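Cytochrome c (Shewanella violacea, PDB 6A3L) binds heme c covalently and, as a cytochrome c' of the four-helix-bundle type, probably serves in electron transfer. Local coordinates at residues 36-39 with 40-43; 42-45 with 46-50. One frame throughout, in Å; residues are numbered along the deposited sequence.

How the contacts relate
Both contacts use helix 39-53, the second long helix of a cytochrome c' four-helix bundle; their centres are 10 Å apart. Contact 1 comes first along the chain: the loop after helix 6-31 passes through 36-39 and turns into the helix, which Asp38 caps. Contact 2 (42-45 with 46-50) follows directly, sharing Phe42 and Thr43, and carries the same helix one turn further and from the surface into the buried interior. The order leads toward the heme, from about 12 Å at the side chain of Phe42 to about 5 Å at that of Val49. Contact 2 also reaches the second subunit, whereas no other chain of the assembly touches contact 1.

Contact 1 (36-39 with 40-43); sequences PFDS and EIFT
Phe37 and Phe42 both swing CG anti to the backbone N (chi1 -172° and -166°), which brings their rings together beside the first turn, CE1 of Phe37 3.3 Å from CD2 of Phe42. The planes are near parallel, 29° apart, but slid so far that they barely overlap, with centroids 5.0 Å apart; CZ of Phe37 lies over one face of Phe42. Asp38 is the N-cap. Its OD1 accepts from Ile41 N at 3.0 Å, a nearly straight bond that arrives from above the carboxylate plane. The side chains of Asp38 and Ile41 cross at about a right angle, CG of Asp38 resting 3.5 Å from CG1 of Ile41, so one carboxylate both caps the helix and packs against its first turn. The first i to i+4 bonds follow, from Phe42 N to Asp38 O at 2.8 Å and from Thr43 N to Ser39 O. With only a methyl group in place of the Asp38 carboxylate, as an alanine here would have, Ile41 N would probably lose its capping acceptor and the first turn would be likely to fray. Lys105 makes a cation-pi contact with the Phe37 ring, while helix 6-31 lies against this end of helix 39-53, Phe37 and Ile41 touching its Met30 and Phe42 its Met27.

Contact 2 (42-45 with 46-50); sequences FTMR and AENVA
Asn48 lays its amide over the carbonyl oxygen of Met44, one turn back in helix 39-53 of the cytochrome c' four-helix bundle, with CG 3.1 Å from Met44 O. CG stands beside the backbone N of its own residue (chi1 -67°), which sends the amide back along the helix. Met44 runs alongside it, pointing the same way, and its CG comes 4.0 Å from ND2 of Asn48. Arg45 crosses Asn48 obliquely, the guanidinium and amide planes 74° apart. These two groups meet at a shared acceptor: Asn48 ND2 and Arg45 NH1 both donate to OD1 of Asn23 on helix 6-31. The guanidinium is gripped further by salt bridges from NE to Asp26 and from NH2 to Glu58 of the second subunit, so this buried charge ties two helices of one chain to the partner chain. Such flanking carboxylates are likely to keep the arginine charged. On another side of the helix, Thr43, Ala46 and Glu47 rest on Leu97 of helix 79-99, and Ala46 also touches Met27. Four successive i to i+4 backbone bonds join the two segments, the shortest from Glu47 N to Thr43 O at 2.7 Å. In the last of them Val49 N donates to Arg45 O at 3.0 Å, and CG2 of Val49 lies 3.4 Å from that same Arg45 O.

Contact 1 (36-39 with 40-43)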
loop_
_atom_site.group_PDB
_atom_site.type_symbol
_atom_site.label_atom_id
_atom_site.label_comp_id
_atom_site.label_asym_id
_atom_site.label_seq_id
_atom_site.Cartn_x
_atom_site.Cartn_y
_atom_site.Cartn_z
ATOM N N PRO A 36 10.501 -21.511 2.373
ATOM C CA PRO A 36 9.998 -21.996 3.665
ATOM C C PRO A 36 8.789 -21.198 4.135
ATOM O O PRO A 36 8.675 -19.996 3.889
ATOM C CB PRO A 36 11.191 -21.789 4.603
ATOM C CG PRO A 36 12.381 -21.804 3.700
ATOM C CD PRO A 36 11.930 -21.156 2.440
ATOM N N PHE A 37 7.881 -21.876 4.831
ATOM C CA PHE A 37 6.707 -21.206 5.371
ATOM C C PHE A 37 7.065 -20.563 6.709
ATOM O O PHE A 37 7.667 -21.199 7.573
ATOM C CB PHE A 37 5.541 -22.189 5.532
ATOM C CG PHE A 37 4.233 -21.529 5.917
ATOM C CD1 PHE A 37 3.297 -21.215 4.954
ATOM C CD2 PHE A 37 3.947 -21.223 7.242
ATOM C CE1 PHE A 37 2.096 -20.604 5.303
ATOM C CE2 PHE A 37 2.753 -20.620 7.595
ATOM C CZ PHE A 37 1.825 -20.303 6.621
ATOM N N ASP A 38 6.727 -19.289 6.857
ATOM C CA ASP A 38 6.889 -18.540 8.101
ATOM C C ASP A 38 5.536 -17.962 8.467
ATOM O O ASP A 38 4.988 -17.153 7.712
ATOM C CB ASP A 38 7.928 -17.428 7.928
ATOM C CG ASP A 38 8.296 -16.738 9.243
ATOM O OD1 ASP A 38 7.391 -16.309 9.997
ATOM O OD2 ASP A 38 9.512 -16.609 9.507
ATOM N N SER A 39 5.002 -18.352 9.622
ATOM C CA SER A 39 3.680 -17.849 9.974
ATOM C C SER A 39 3.708 -16.335 10.176
ATOM O O SER A 39 2.861 -15.623 9.620
ATOM C CB SER A 39 3.126 -18.576 11.202
ATOM O OG SER A 39 3.992 -18.493 12.319
ATOM N N GLU A 40 4.716 -15.812 10.894
ATOM C CA GLU A 40 4.748 -14.367 11.144
ATOM C C GLU A 40 4.817 -13.613 9.832
ATOM O O GLU A 40 4.062 -12.670 9.602
ATOM C CB GLU A 40 5.936 -13.957 12.034
ATOM C CG GLU A 40 6.056 -14.741 13.341
ATOM C CD GLU A 40 7.108 -14.201 14.329
ATOM O OE1 GLU A 40 6.846 -14.295 15.562
ATOM O OE2 GLU A 40 8.210 -13.763 13.888
ATOM N N ILE A 41 5.695 -14.044 8.939
ATOM C CA ILE A 41 5.798 -13.368 7.659
ATOM C C ILE A 41 4.511 -13.542 6.854
ATOM O O ILE A 41 4.032 -12.590 6.219
ATOM C CB ILE A 41 7.050 -13.869 6.923
ATOM C CG1 ILE A 41 8.282 -13.513 7.778
ATOM C CG2 ILE A 41 7.149 -13.232 5.542
ATOM C CD1 ILE A 41 9.604 -13.915 7.193
ATOM N N PHE A 42 3.905 -14.744 6.903
ATOM C CA PHE A 42 2.644 -14.988 6.198
ATOM C C PHE A 42 1.532 -14.053 6.679
ATOM O O PHE A 42 0.786 -13.483 5.869
ATOM C CB PHE A 42 2.223 -16.449 6.365
ATOM C CG PHE A 42 1.134 -16.879 5.417
ATOM C CD1 PHE A 42 -0.200 -16.651 5.721
ATOM C CD2 PHE A 42 1.451 -17.510 4.220
ATOM C CE1 PHE A 42 -1.199 -17.041 4.850
ATOM C CE2 PHE A 42 0.444 -17.912 3.327
ATOM C CZ PHE A 42 -0.879 -17.673 3.642
ATOM N N THR A 43 1.377 -13.915 8.000
ATOM C CA THR A 43 0.373 -12.999 8.535
ATOM C C THR A 43 0.686 -11.551 8.151
ATOM O O THR A 43 -0.221 -10.763 7.856
ATOM C CB THR A 43 0.296 -13.154 10.051
ATOM O OG1 THR A 43 -0.091 -14.488 10.364
ATOM C CG2 THR A 43 -0.718 -12.217 10.651
#

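Contact 2 (42-45 with 46-50)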
loop_
_atom_site.group_PDB
_atom_site.type_symbol
_atom_site.label_atom_id
_atom_site.label_comp_id
_atom_site.label_asym_id
_atom_site.label_seq_id
_atom_site.Cartn_x
_atom_site.Cartn_y
_atom_site.Cartn_z
ATOM N N PHE A 42 3.905 -14.744 6.903
ATOM C CA PHE A 42 2.644 -14.988 6.198
ATOM C C PHE A 42 1.532 -14.053 6.679
ATOM O O PHE A 42 0.786 -13.483 5.869
ATOM C CB PHE A 42 2.223 -16.449 6.365
ATOM C CG PHE A 42 1.134 -16.879 5.417
ATOM C CD1 PHE A 42 -0.200 -16.651 5.721
ATOM C CD2 PHE A 42 1.451 -17.510 4.220
ATOM C CE1 PHE A 42 -1.199 -17.041 4.850
ATOM C CE2 PHE A 42 0.444 -17.912 3.327
ATOM C CZ PHE A 42 -0.879 -17.673 3.642
ATOM N N THR A 43 1.377 -13.915 8.000
ATOM C CA THR A 43 0.373 -12.999 8.535
ATOM C C THR A 43 0.686 -11.551 8.151
ATOM O O THR A 43 -0.221 -10.763 7.856
ATOM C CB THR A 43 0.296 -13.154 10.051
ATOM O OG1 THR A 43 -0.091 -14.488 10.364
ATOM C CG2 THR A 43 -0.718 -12.217 10.651
ATOM N N MET A 44 1.967 -11.183 8.148
ATOM C CA MET A 44 2.335 -9.848 7.685
ATOM C C MET A 44 1.925 -9.641 6.236
ATOM O O MET A 44 1.385 -8.586 5.884
ATOM C CB MET A 44 3.830 -9.622 7.839
ATOM C CG MET A 44 4.307 -8.392 7.072
ATOM S SD MET A 44 6.085 -8.474 6.862
ATOM C CE MET A 44 6.581 -8.435 8.600
ATOM N N ARG A 45 2.204 -10.633 5.378
ATOM C CA ARG A 45 1.726 -10.600 3.998
ATOM C C ARG A 45 0.206 -10.489 3.928
ATOM O O ARG A 45 -0.327 -9.697 3.141
ATOM C CB ARG A 45 2.181 -11.853 3.255
ATOM C CG ARG A 45 3.684 -11.991 3.207
ATOM C CD ARG A 45 4.279 -10.861 2.398
ATOM N NE ARG A 45 5.727 -10.960 2.297
ATOM C CZ ARG A 45 6.519 -9.921 2.067
ATOM N NH1 ARG A 45 5.997 -8.722 1.927
ATOM N NH2 ARG A 45 7.823 -10.083 1.989
ATOM N N ALA A 46 -0.506 -11.231 4.780
ATOM C CA ALA A 46 -1.964 -11.132 4.814
ATOM C C ALA A 46 -2.409 -9.741 5.225
ATOM O O ALA A 46 -3.336 -9.168 4.640
ATOM C CB ALA A 46 -2.545 -12.164 5.783
ATOM N N GLU A 47 -1.778 -9.198 6.262
ATOM C CA GLU A 47 -2.116 -7.853 6.687
ATOM C C GLU A 47 -1.940 -6.890 5.536
ATOM O O GLU A 47 -2.821 -6.063 5.265
ATOM C CB GLU A 47 -1.236 -7.456 7.874
ATOM C CG GLU A 47 -1.826 -7.829 9.222
ATOM C CD GLU A 47 -0.883 -7.554 10.377
ATOM O OE1 GLU A 47 0.201 -6.987 10.138
ATOM O OE2 GLU A 47 -1.223 -7.928 11.521
ATOM N N ASN A 48 -0.828 -7.026 4.807
ATOM C CA ASN A 48 -0.537 -6.091 3.729
ATOM C C ASN A 48 -1.593 -6.162 2.637
ATOM O O ASN A 48 -2.136 -5.129 2.224
ATOM C CB ASN A 48 0.866 -6.346 3.171
ATOM C CG ASN A 48 1.968 -6.008 4.184
ATOM O OD1 ASN A 48 1.689 -5.441 5.234
ATOM N ND2 ASN A 48 3.221 -6.301 3.842
ATOM N N VAL A 49 -1.946 -7.382 2.195
ATOM C CA VAL A 49 -2.882 -7.506 1.074
ATOM C C VAL A 49 -4.239 -6.940 1.464
ATOM O O VAL A 49 -4.884 -6.231 0.685
ATOM C CB VAL A 49 -2.967 -8.973 0.606
ATOM C CG1 VAL A 49 -4.122 -9.176 -0.404
ATOM C CG2 VAL A 49 -1.618 -9.413 0.008
ATOM N N ALA A 50 -4.665 -7.197 2.698
ATOM C CA ALA A 50 -5.939 -6.673 3.179
ATOM C C ALA A 50 -5.965 -5.149 3.132
ATOM O O ALA A 50 -6.918 -4.543 2.617
ATOM C CB ALA A 50 -6.193 -7.176 4.599
#